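Side-chain contacts in esterase YbfF (Escherichia coli, PDB 3BF7), which probably hydrolyses ester or thioester bonds, as an alpha/beta-hydrolase whose substrate crevice arises from the arrangement of its domains: residues 59-63 with 64-68; 171-175 with 176-180; 73-77 with 78-82. The protein carries 1 engineered substitution. All blocks are in the same frame, centred on the assembly; numbering follows the deposited sequence.

Interaction 1 (59-63 with 64-68); sequences EPVMN and YPAMA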
ATOM      1  N   GLU A  59     -14.773   3.854   8.405  1.00  8.95           N
ATOM      2  CA  GLU A  59     -15.239   5.203   8.125  1.00 10.41           C
ATOM      3  C   GLU A  59     -15.803   5.209   6.709  1.00  9.20           C
ATOM      4  O   GLU A  59     -15.203   4.636   5.812  1.00  9.34           O
ATOM      5  CB  GLU A  59     -14.054   6.140   8.239  1.00 14.20           C
ATOM      6  CG  GLU A  59     -13.659   6.406   9.659  1.00 18.19           C
ATOM      7  CD  GLU A  59     -14.747   7.062  10.465  1.00 20.53           C
ATOM      8  OE1 GLU A  59     -15.392   8.008   9.981  1.00 21.77           O
ATOM      9  OE2 GLU A  59     -14.943   6.643  11.606  1.00 23.72           O
ATOM     10  N   PRO A  60     -16.970   5.826   6.490  1.00  8.19           N
ATOM     11  CA  PRO A  60     -17.545   5.846   5.143  1.00  9.49           C
ATOM     12  C   PRO A  60     -16.753   6.641   4.116  1.00  9.83           C
ATOM     13  O   PRO A  60     -16.938   6.459   2.908  1.00 12.31           O
ATOM     14  CB  PRO A  60     -18.944   6.427   5.354  1.00  9.68           C
ATOM     15  CG  PRO A  60     -19.268   6.044   6.744  1.00 13.58           C
ATOM     16  CD  PRO A  60     -17.956   6.277   7.474  1.00  9.72           C
ATOM     17  N   VAL A  61     -15.896   7.541   4.589  1.00 10.48           N
ATOM     18  CA  VAL A  61     -15.076   8.357   3.697  1.00 11.33           C
ATOM     19  C   VAL A  61     -13.773   7.653   3.344  1.00 10.42           C
ATOM     20  O   VAL A  61     -13.042   7.173   4.221  1.00 10.87           O
ATOM     21  CB  VAL A  61     -14.736   9.718   4.346  1.00 11.18           C
ATOM     22  CG1 VAL A  61     -13.783  10.507   3.447  1.00 10.68           C
ATOM     23  CG2 VAL A  61     -16.014  10.512   4.573  1.00 11.29           C
ATOM     24  N   MET A  62     -13.487   7.588   2.051  1.00 11.17           N
ATOM     25  CA  MET A  62     -12.275   6.947   1.577  1.00 13.02           C
ATOM     26  C   MET A  62     -11.669   7.746   0.420  1.00 13.81           C
ATOM     27  O   MET A  62     -12.004   7.519  -0.741  1.00 17.84           O
ATOM     28  CB  MET A  62     -12.605   5.520   1.128  1.00 15.68           C
ATOM     29  CG  MET A  62     -11.411   4.599   1.038  1.00 15.65           C
ATOM     30  SD  MET A  62     -10.690   4.244   2.650  1.00  9.65           S
ATOM     31  CE  MET A  62      -9.487   2.994   2.169  1.00 12.35           C
ATOM     32  N   ASN A  63     -10.806   8.704   0.748  1.00 12.15           N
ATOM     33  CA  ASN A  63     -10.121   9.512  -0.255  1.00 11.00           C
ATOM     34  C   ASN A  63      -8.684   9.690   0.217  1.00  9.59           C
ATOM     35  O   ASN A  63      -8.368   9.420   1.379  1.00  8.97           O
ATOM     36  CB  ASN A  63     -10.824  10.864  -0.480  1.00 12.35           C
ATOM     37  CG  ASN A  63     -10.880  11.724   0.764  1.00 12.69           C
ATOM     38  OD1 ASN A  63      -9.857  12.174   1.278  1.00 14.94           O
ATOM     39  ND2 ASN A  63     -12.090  11.969   1.250  1.00 12.57           N
ATOM     40  N   TYR A  64      -7.805  10.138  -0.668  1.00 10.44           N
ATOM     41  CA  TYR A  64      -6.413  10.249  -0.284  1.00  8.32           C
ATOM     42  C   TYR A  64      -6.048  11.319   0.737  1.00  9.25           C
ATOM     43  O   TYR A  64      -5.160  11.096   1.558  1.00  8.40           O
ATOM     44  CB  TYR A  64      -5.553  10.270  -1.550  1.00  8.60           C
ATOM     45  CG  TYR A  64      -5.592   8.896  -2.189  1.00  7.54           C
ATOM     46  CD1 TYR A  64      -5.081   7.787  -1.509  1.00  7.72           C
ATOM     47  CD2 TYR A  64      -6.241   8.676  -3.405  1.00  7.91           C
ATOM     48  CE1 TYR A  64      -5.221   6.502  -2.010  1.00  8.08           C
ATOM     49  CE2 TYR A  64      -6.388   7.387  -3.917  1.00  8.15           C
ATOM     50  CZ  TYR A  64      -5.875   6.306  -3.211  1.00  8.15           C
ATOM     51  OH  TYR A  64      -6.017   5.023  -3.690  1.00  8.75           O
ATOM     52  N   PRO A  65      -6.709  12.487   0.712  1.00 10.07           N
ATOM     53  CA  PRO A  65      -6.322  13.458   1.741  1.00 10.21           C
ATOM     54  C   PRO A  65      -6.636  12.861   3.121  1.00  9.74           C
ATOM     55  O   PRO A  65      -5.890  13.050   4.078  1.00  9.67           O
ATOM     56  CB  PRO A  65      -7.193  14.666   1.413  1.00 11.66           C
ATOM     57  CG  PRO A  65      -7.236  14.621  -0.083  1.00 12.65           C
ATOM     58  CD  PRO A  65      -7.482  13.143  -0.361  1.00 11.56           C
ATOM     59  N   ALA A  66      -7.742  12.125   3.204  1.00  9.92           N
ATOM     60  CA  ALA A  66      -8.156  11.495   4.455  1.00 10.32           C
ATOM     61  C   ALA A  66      -7.143  10.439   4.895  1.00  8.39           C
ATOM     62  O   ALA A  66      -6.771  10.375   6.069  1.00  8.72           O
ATOM     63  CB  ALA A  66      -9.535  10.864   4.294  1.00 12.44           C
ATOM     64  N   MET A  67      -6.697   9.612   3.953  1.00  8.25           N
ATOM     65  CA  MET A  67      -5.722   8.576   4.265  1.00  7.51           C
ATOM     66  C   MET A  67      -4.382   9.204   4.646  1.00  7.04           C
ATOM     67  O   MET A  67      -3.667   8.680   5.497  1.00  7.89           O
ATOM     68  CB  MET A  67      -5.564   7.620   3.079  1.00  7.37           C
ATOM     69  CG  MET A  67      -6.753   6.678   2.915  1.00  8.63           C
ATOM     70  SD  MET A  67      -6.555   5.439   1.613  1.00  8.94           S
ATOM     71  CE  MET A  67      -7.684   6.063   0.376  1.00  8.72           C
ATOM     72  N   ALA A  68      -4.050  10.332   4.026  1.00  7.27           N
ATOM     73  CA  ALA A  68      -2.802  11.024   4.340  1.00  8.19           C
ATOM     74  C   ALA A  68      -2.888  11.572   5.764  1.00  8.28           C
ATOM     75  O   ALA A  68      -1.940  11.466   6.540  1.00  9.06           O
ATOM     76  CB  ALA A  68      -2.563  12.157   3.348  1.00  9.35           C
TER
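An asparagine N-cap starts helix 64-78: Asn63 caps the first turn by accepting the backbone N-H of Ala66 on its side-chain oxygen, OD1 to N 2.9 Å. At chi1 61° CG stands between the backbone N and the carbonyl carbon, which turns the amide back to the first turn. The N-H points fairly straight at OD1 (157°), though the donor is tilted from the plane of the amide. OD1 also lies against the ring of the next-but-one residue, 3.0 Å from Pro65 CD, and against the methyl group of Ala66, 3.3 Å from its CB. The main-chain oxygen of Asn63 accepts in its carbonyl plane from Met67 N at 3.1 Å, the first regular turn. Replacing Asn63 with an alanine would probably leave the N-H of Ala66 without its side-chain acceptor and weaken the start of the helix. On another side of the cap Met62 and Met67 cross at about a right angle, Met62 CE 3.9 Å from Met67 SD, while CE of Met67 lies over one face of the Asn63 carbonyl group. Tyr64 packs on Met90, Lys93 and Ala97 of helix 90-101 and its hydroxyl bonds to Ile185 O, and Met67 touches Ala94, which seats the helix start against helix 90-101.

Interaction 2 (171-175 with 176-180); sequences WRFNV and PVLWD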
ATOM      1  N   TRP A 171     -14.776 -10.838   6.611  1.00 11.47           N
ATOM      2  CA  TRP A 171     -13.732 -10.084   5.932  1.00  9.87           C
ATOM      3  C   TRP A 171     -13.275  -8.960   6.848  1.00  8.65           C
ATOM      4  O   TRP A 171     -14.097  -8.254   7.432  1.00  8.93           O
ATOM      5  CB  TRP A 171     -14.254  -9.490   4.621  1.00  9.84           C
ATOM      6  CG  TRP A 171     -14.570 -10.520   3.591  1.00  9.19           C
ATOM      7  CD1 TRP A 171     -15.810 -10.899   3.161  1.00 10.45           C
ATOM      8  CD2 TRP A 171     -13.630 -11.324   2.877  1.00  9.06           C
ATOM      9  NE1 TRP A 171     -15.697 -11.893   2.219  1.00 10.12           N
ATOM     10  CE2 TRP A 171     -14.370 -12.174   2.026  1.00  8.86           C
ATOM     11  CE3 TRP A 171     -12.232 -11.411   2.873  1.00  9.34           C
ATOM     12  CZ2 TRP A 171     -13.758 -13.099   1.175  1.00 10.43           C
ATOM     13  CZ3 TRP A 171     -11.622 -12.331   2.027  1.00  9.90           C
ATOM     14  CH2 TRP A 171     -12.387 -13.163   1.190  1.00  9.51           C
ATOM     15  N   ARG A 172     -11.963  -8.796   6.977  1.00  8.03           N
ATOM     16  CA  ARG A 172     -11.406  -7.746   7.820  1.00  8.24           C
ATOM     17  C   ARG A 172     -11.649  -6.370   7.209  1.00  7.85           C
ATOM     18  O   ARG A 172     -11.830  -5.388   7.933  1.00  9.11           O
ATOM     19  CB  ARG A 172      -9.905  -7.978   8.033  1.00  8.96           C
ATOM     20  CG  ARG A 172      -9.576  -9.044   9.083  1.00  9.00           C
ATOM     21  CD  ARG A 172      -9.875  -8.518  10.480  1.00  8.86           C
ATOM     22  NE  ARG A 172      -9.937  -9.547  11.520  1.00 10.50           N
ATOM     23  CZ  ARG A 172      -8.900  -9.980  12.231  1.00 11.60           C
ATOM     24  NH1 ARG A 172      -7.686  -9.487  12.028  1.00 11.49           N
ATOM     25  NH2 ARG A 172      -9.087 -10.889  13.179  1.00 14.12           N
ATOM     26  N   PHE A 173     -11.650  -6.293   5.880  1.00  7.23           N
ATOM     27  CA  PHE A 173     -11.885  -5.011   5.232  1.00  7.71           C
ATOM     28  C   PHE A 173     -13.378  -4.696   5.112  1.00  7.61           C
ATOM     29  O   PHE A 173     -14.226  -5.592   5.137  1.00  8.36           O
ATOM     30  CB  PHE A 173     -11.168  -4.930   3.868  1.00  8.32           C
ATOM     31  CG  PHE A 173     -11.238  -6.187   3.042  1.00  7.34           C
ATOM     32  CD1 PHE A 173     -12.448  -6.645   2.538  1.00  8.14           C
ATOM     33  CD2 PHE A 173     -10.076  -6.895   2.739  1.00  7.38           C
ATOM     34  CE1 PHE A 173     -12.501  -7.787   1.736  1.00  8.60           C
ATOM     35  CE2 PHE A 173     -10.120  -8.034   1.940  1.00  7.69           C
ATOM     36  CZ  PHE A 173     -11.334  -8.480   1.440  1.00  7.79           C
ATOM     37  N   ASN A 174     -13.679  -3.406   5.007  1.00  7.53           N
ATOM     38  CA  ASN A 174     -15.046  -2.885   4.938  1.00  8.08           C
ATOM     39  C   ASN A 174     -15.554  -2.907   3.500  1.00  7.55           C
ATOM     40  O   ASN A 174     -15.474  -1.904   2.788  1.00  8.08           O
ATOM     41  CB  ASN A 174     -15.037  -1.454   5.479  1.00  8.41           C
ATOM     42  CG  ASN A 174     -16.420  -0.919   5.758  1.00  9.08           C
ATOM     43  OD1 ASN A 174     -17.423  -1.512   5.367  1.00 10.54           O
ATOM     44  ND2 ASN A 174     -16.479   0.220   6.435  1.00  9.02           N
ATOM     45  N   VAL A 175     -16.105  -4.042   3.087  1.00  8.64           N
ATOM     46  CA  VAL A 175     -16.558  -4.210   1.713  1.00  8.28           C
ATOM     47  C   VAL A 175     -17.522  -3.161   1.156  1.00  8.61           C
ATOM     48  O   VAL A 175     -17.277  -2.614   0.082  1.00  8.20           O
ATOM     49  CB  VAL A 175     -17.146  -5.626   1.501  1.00  9.08           C
ATOM     50  CG1 VAL A 175     -17.508  -5.827   0.036  1.00 11.71           C
ATOM     51  CG2 VAL A 175     -16.128  -6.675   1.941  1.00  9.65           C
ATOM     52  N   PRO A 176     -18.620  -2.853   1.868  1.00  9.26           N
ATOM     53  CA  PRO A 176     -19.550  -1.850   1.333  1.00 10.33           C
ATOM     54  C   PRO A 176     -18.913  -0.489   1.066  1.00  9.74           C
ATOM     55  O   PRO A 176     -19.236   0.173   0.082  1.00  9.56           O
ATOM     56  CB  PRO A 176     -20.632  -1.775   2.408  1.00 12.63           C
ATOM     57  CG  PRO A 176     -20.634  -3.158   2.978  1.00 13.10           C
ATOM     58  CD  PRO A 176     -19.160  -3.464   3.095  1.00  9.96           C
ATOM     59  N   VAL A 177     -18.011  -0.068   1.947  1.00  9.54           N
ATOM     60  CA  VAL A 177     -17.351   1.219   1.787  1.00  9.11           C
ATOM     61  C   VAL A 177     -16.318   1.186   0.665  1.00  7.64           C
ATOM     62  O   VAL A 177     -16.212   2.138  -0.108  1.00  8.27           O
ATOM     63  CB  VAL A 177     -16.694   1.673   3.109  1.00  8.96           C
ATOM     64  CG1 VAL A 177     -15.845   2.913   2.877  1.00  9.91           C
ATOM     65  CG2 VAL A 177     -17.779   1.978   4.137  1.00 10.57           C
ATOM     66  N   LEU A 178     -15.560   0.097   0.564  1.00  7.53           N
ATOM     67  CA  LEU A 178     -14.569   0.003  -0.502  1.00  6.67           C
ATOM     68  C   LEU A 178     -15.268  -0.002  -1.861  1.00  7.50           C
ATOM     69  O   LEU A 178     -14.727   0.495  -2.848  1.00  7.97           O
ATOM     70  CB  LEU A 178     -13.703  -1.247  -0.325  1.00  7.14           C
ATOM     71  CG  LEU A 178     -12.862  -1.234   0.960  1.00  8.33           C
ATOM     72  CD1 LEU A 178     -11.993  -2.480   1.013  1.00  9.22           C
ATOM     73  CD2 LEU A 178     -11.999   0.023   1.013  1.00  9.51           C
ATOM     74  N   TRP A 179     -16.476  -0.556  -1.909  1.00  8.58           N
ATOM     75  CA  TRP A 179     -17.241  -0.572  -3.151  1.00  8.35           C
ATOM     76  C   TRP A 179     -17.764   0.830  -3.444  1.00  8.64           C
ATOM     77  O   TRP A 179     -17.563   1.371  -4.530  1.00  8.52           O
ATOM     78  CB  TRP A 179     -18.422  -1.542  -3.047  1.00  9.95           C
ATOM     79  CG  TRP A 179     -19.341  -1.489  -4.237  1.00 10.17           C
ATOM     80  CD1 TRP A 179     -20.468  -0.727  -4.376  1.00 12.18           C
ATOM     81  CD2 TRP A 179     -19.189  -2.207  -5.465  1.00 11.14           C
ATOM     82  NE1 TRP A 179     -21.026  -0.927  -5.616  1.00 13.34           N
ATOM     83  CE2 TRP A 179     -20.261  -1.831  -6.305  1.00 11.97           C
ATOM     84  CE3 TRP A 179     -18.249  -3.130  -5.939  1.00 10.10           C
ATOM     85  CZ2 TRP A 179     -20.419  -2.349  -7.594  1.00 12.48           C
ATOM     86  CZ3 TRP A 179     -18.407  -3.644  -7.219  1.00 11.16           C
ATOM     87  CH2 TRP A 179     -19.485  -3.251  -8.032  1.00 12.40           C
ATOM     88  N   ASP A 180     -18.427   1.423  -2.460  1.00  9.25           N
ATOM     89  CA  ASP A 180     -18.995   2.752  -2.621  1.00  9.41           C
ATOM     90  C   ASP A 180     -17.958   3.812  -2.985  1.00  9.38           C
ATOM     91  O   ASP A 180     -18.212   4.683  -3.817  1.00  9.78           O
ATOM     92  CB  ASP A 180     -19.703   3.168  -1.334  1.00 10.15           C
ATOM     93  CG  ASP A 180     -20.353   4.524  -1.449  1.00 11.70           C
ATOM     94  OD1 ASP A 180     -21.365   4.636  -2.172  1.00 13.26           O
ATOM     95  OD2 ASP A 180     -19.847   5.480  -0.830  1.00 11.83           O
TER
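Asn174, at the N-cap position and the centre of an inverse gamma turn, leads into helix 175-180, where its carbonyl oxygen accepts from Leu178 N at 3.0 Å and that of Val175 accepts from Trp179 N at 3.0 Å. With CG anti to the backbone N (chi1 -167°), the amide is carried onto Pro176 and Val177 of the first turn, crossing the valine obliquely: ND2 lies 3.2 Å from Val177 CG2, and OD1 sits 3.5 Å from Pro176 CD. These are packing contacts of a polar group on aliphatic carbons. Pro176 has no N-H to give, and its ring CD is close to Val175 CB (3.4 Å), as the X-Pro link brings them together. Leu178 turns its branch back to the loop: CG lies 3.3 Å from Asn174 O, and CD1 rests 3.9 Å from Phe173 CB. The CG2 of Val175 meets the edge of the Phe173 ring, in its plane. Phe173 meets Phe26 edge-to-face and, like Val175, packs on Ile131 of helix 125-136. Trp179 stacks edge-to-face with Phe128 of that helix and makes a cation-pi contact with Arg122. The loop end and the short helix, inserted between strands 106-112 and 198-201 of the main sheet and probably part of the helical cap, are thereby joined to helix 125-136, while Asn174 leans on Asn52 and Arg58 of the loop that follows strand 45-48.

Interaction 3 (73-77 with 78-82); sequences DTLDA and LQIDK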
ATOM      1  N   ASP A  73      -1.944  11.630  11.838  1.00  9.82           N
ATOM      2  CA  ASP A  73      -2.504  11.356  13.158  1.00 10.35           C
ATOM      3  C   ASP A  73      -1.792  10.190  13.827  1.00 10.56           C
ATOM      4  O   ASP A  73      -1.617  10.172  15.048  1.00 10.70           O
ATOM      5  CB  ASP A  73      -3.996  11.036  13.066  1.00 10.74           C
ATOM      6  CG  ASP A  73      -4.827  12.223  12.627  1.00 11.72           C
ATOM      7  OD1 ASP A  73      -4.394  13.372  12.846  1.00 12.87           O
ATOM      8  OD2 ASP A  73      -5.924  12.001  12.079  1.00 12.45           O
ATOM      9  N   THR A  74      -1.390   9.215  13.022  1.00  9.95           N
ATOM     10  CA  THR A  74      -0.701   8.043  13.534  1.00 10.95           C
ATOM     11  C   THR A  74       0.707   8.420  13.992  1.00 11.28           C
ATOM     12  O   THR A  74       1.167   7.962  15.041  1.00 11.55           O
ATOM     13  CB  THR A  74      -0.671   6.930  12.465  1.00 11.09           C
ATOM     14  OG1 THR A  74      -2.017   6.541  12.161  1.00 10.77           O
ATOM     15  CG2 THR A  74       0.099   5.716  12.965  1.00 12.10           C
ATOM     16  N   LEU A  75       1.389   9.263  13.219  1.00 11.03           N
ATOM     17  CA  LEU A  75       2.727   9.709  13.602  1.00 11.39           C
ATOM     18  C   LEU A  75       2.634  10.508  14.900  1.00 12.27           C
ATOM     19  O   LEU A  75       3.473  10.361  15.788  1.00 12.16           O
ATOM     20  CB  LEU A  75       3.354  10.597  12.522  1.00 12.00           C
ATOM     21  CG  LEU A  75       3.809   9.985  11.194  1.00 12.61           C
ATOM     22  CD1 LEU A  75       4.459  11.077  10.354  1.00 12.31           C
ATOM     23  CD2 LEU A  75       4.791   8.849  11.438  1.00 13.63           C
ATOM     24  N   ASP A  76       1.617  11.361  15.004  1.00 12.57           N
ATOM     25  CA  ASP A  76       1.436  12.170  16.207  1.00 13.75           C
ATOM     26  C   ASP A  76       1.203  11.272  17.419  1.00 13.92           C
ATOM     27  O   ASP A  76       1.725  11.530  18.505  1.00 14.84           O
ATOM     28  CB  ASP A  76       0.248  13.129  16.052  1.00 13.04           C
ATOM     29  CG  ASP A  76       0.541  14.287  15.112  1.00 12.86           C
ATOM     30  OD1 ASP A  76       1.724  14.542  14.809  1.00 13.13           O
ATOM     31  OD2 ASP A  76      -0.420  14.962  14.688  1.00 13.98           O
ATOM     32  N   ALA A  77       0.422  10.215  17.226  1.00 15.25           N
ATOM     33  CA  ALA A  77       0.113   9.279  18.300  1.00 16.99           C
ATOM     34  C   ALA A  77       1.365   8.581  18.817  1.00 17.68           C
ATOM     35  O   ALA A  77       1.457   8.254  20.002  1.00 17.80           O
ATOM     36  CB  ALA A  77      -0.894   8.247  17.812  1.00 17.41           C
ATOM     37  N   LEU A  78       2.325   8.350  17.926  1.00 18.19           N
ATOM     38  CA  LEU A  78       3.568   7.680  18.295  1.00 20.20           C
ATOM     39  C   LEU A  78       4.680   8.677  18.587  1.00 19.90           C
ATOM     40  O   LEU A  78       5.806   8.289  18.900  1.00 19.91           O
ATOM     41  CB  LEU A  78       4.012   6.741  17.172  1.00 21.62           C
ATOM     42  CG  LEU A  78       3.022   5.627  16.803  1.00 23.43           C
ATOM     43  CD1 LEU A  78       3.604   4.791  15.675  1.00 21.39           C
ATOM     44  CD2 LEU A  78       2.746   4.758  18.027  1.00 21.74           C
ATOM     45  N   GLN A  79       4.354   9.962  18.491  1.00 19.72           N
ATOM     46  CA  GLN A  79       5.310  11.033  18.744  1.00 20.65           C
ATOM     47  C   GLN A  79       6.530  10.964  17.828  1.00 20.06           C
ATOM     48  O   GLN A  79       7.669  11.099  18.276  1.00 20.50           O
ATOM     49  CB  GLN A  79       5.751  11.012  20.212  1.00 22.88           C
ATOM     50  CG  GLN A  79       4.608  11.229  21.194  1.00 25.95           C
ATOM     51  CD  GLN A  79       5.080  11.329  22.630  1.00 27.74           C
ATOM     52  OE1 GLN A  79       5.704  10.409  23.157  1.00 29.27           O
ATOM     53  NE2 GLN A  79       4.782  12.452  23.273  1.00 29.72           N
ATOM     54  N   ILE A  80       6.276  10.752  16.540  1.00 18.87           N
ATOM     55  CA  ILE A  80       7.329  10.685  15.531  1.00 18.13           C
ATOM     56  C   ILE A  80       7.249  11.959  14.695  1.00 17.42           C
ATOM     57  O   ILE A  80       6.220  12.236  14.083  1.00 16.79           O
ATOM     58  CB  ILE A  80       7.136   9.466  14.602  1.00 17.48           C
ATOM     59  CG1 ILE A  80       7.297   8.171  15.401  1.00 18.45           C
ATOM     60  CG2 ILE A  80       8.138   9.517  13.454  1.00 17.18           C
ATOM     61  CD1 ILE A  80       7.044   6.916  14.592  1.00 19.11           C
ATOM     62  N   ASP A  81       8.331  12.729  14.668  1.00 16.79           N
ATOM     63  CA  ASP A  81       8.349  13.978  13.913  1.00 17.94           C
ATOM     64  C   ASP A  81       8.430  13.789  12.403  1.00 16.33           C
ATOM     65  O   ASP A  81       7.762  14.494  11.648  1.00 16.04           O
ATOM     66  CB  ASP A  81       9.512  14.862  14.373  1.00 21.46           C
ATOM     67  CG  ASP A  81       9.367  15.313  15.814  1.00 24.50           C
ATOM     68  OD1 ASP A  81       8.316  15.895  16.154  1.00 26.51           O
ATOM     69  OD2 ASP A  81      10.308  15.089  16.604  1.00 28.30           O
ATOM     70  N   LYS A  82       9.251  12.843  11.964  1.00 14.58           N
ATOM     71  CA  LYS A  82       9.411  12.596  10.536  1.00 14.17           C
ATOM     72  C   LYS A  82       9.740  11.132  10.285  1.00 12.13           C
ATOM     73  O   LYS A  82      10.446  10.501  11.070  1.00 12.35           O
ATOM     74  CB  LYS A  82      10.525  13.488   9.983  1.00 17.02           C
ATOM     75  CG  LYS A  82      10.759  13.367   8.485  1.00 20.89           C
ATOM     76  CD  LYS A  82      11.892  14.279   8.027  1.00 23.89           C
ATOM     77  CE  LYS A  82      13.209  13.920   8.703  1.00 26.05           C
ATOM     78  NZ  LYS A  82      14.331  14.797   8.260  1.00 28.00           N
TER
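Helix 64-78 ends in a Schellman motif, in which the backbone N-H groups of 78-80 turn back onto carbonyl oxygens of 74-76 and Gln79 takes the positive phi (59°) that lets the chain leave the helix. The bond that closes the motif is Ile80 N to Leu75 O, 2.9 Å and almost straight at 177°, with the donor tilted from the carbonyl plane. Leu78 N gives its main bond to Thr74 O at 3.1 Å and a weak one to Leu75 O, and Gln79 N makes a weak bond to Asp76 O at 3.1 Å. Beneath this backbone turn lies a hydrophobic contact of the two residues that the closing bond joins. Leu75 and Ile80 cross at about a right angle, the methyl CD2 of Leu75 lying 4.0 Å from both CG2 and CB of Ile80. CG2 of Ile80 stands anti to the backbone N, with CG1 at chi1 -65°, and it is this branch that is brought to the leucine. Leu78 lays its branch along the last turn instead, CG 3.5 Å from Thr74 O. Leu78 and Ile80 both pack on Ile46 of strand 45-48, and Leu75 on Ala83 and Phe85 of strand 83-88. Asp76 forms a salt bridge with Arg105, which also bonds to the carbonyl oxygens of Ile80 and Asp81. One guanidinium thus holds the last helical turn and the outgoing chain together, and its positive charge probably stabilises the ionised form of Asp76 beside the helix end. Polar closure by backbone bonds and apolar closure by Leu75 and Ile80 therefore act on the same turn, and together probably help to set the course of the chain toward strand 83-88.

From the N terminus, interaction 1 comes first, where the loop after strand 45-48 runs into helix 64-78. Interaction 3 follows at the other end of that helix, where the chain turns toward strand 83-88, so the two mark its opposite ends, with centres about 18 Å apart. Interaction 2 lies much later, at the start of helix 175-180. The three are in series, and none nests in or crosses another. Interactions 1 and 2 nevertheless touch: Val177 CG1 packs on Glu59 O at 3.5 Å, and Met62 meets Leu178. The loop before helix 64-78 is thus tied to helix 175-180, while interaction 3 packs the end of helix 64-78 on strands 45-48 and 83-88.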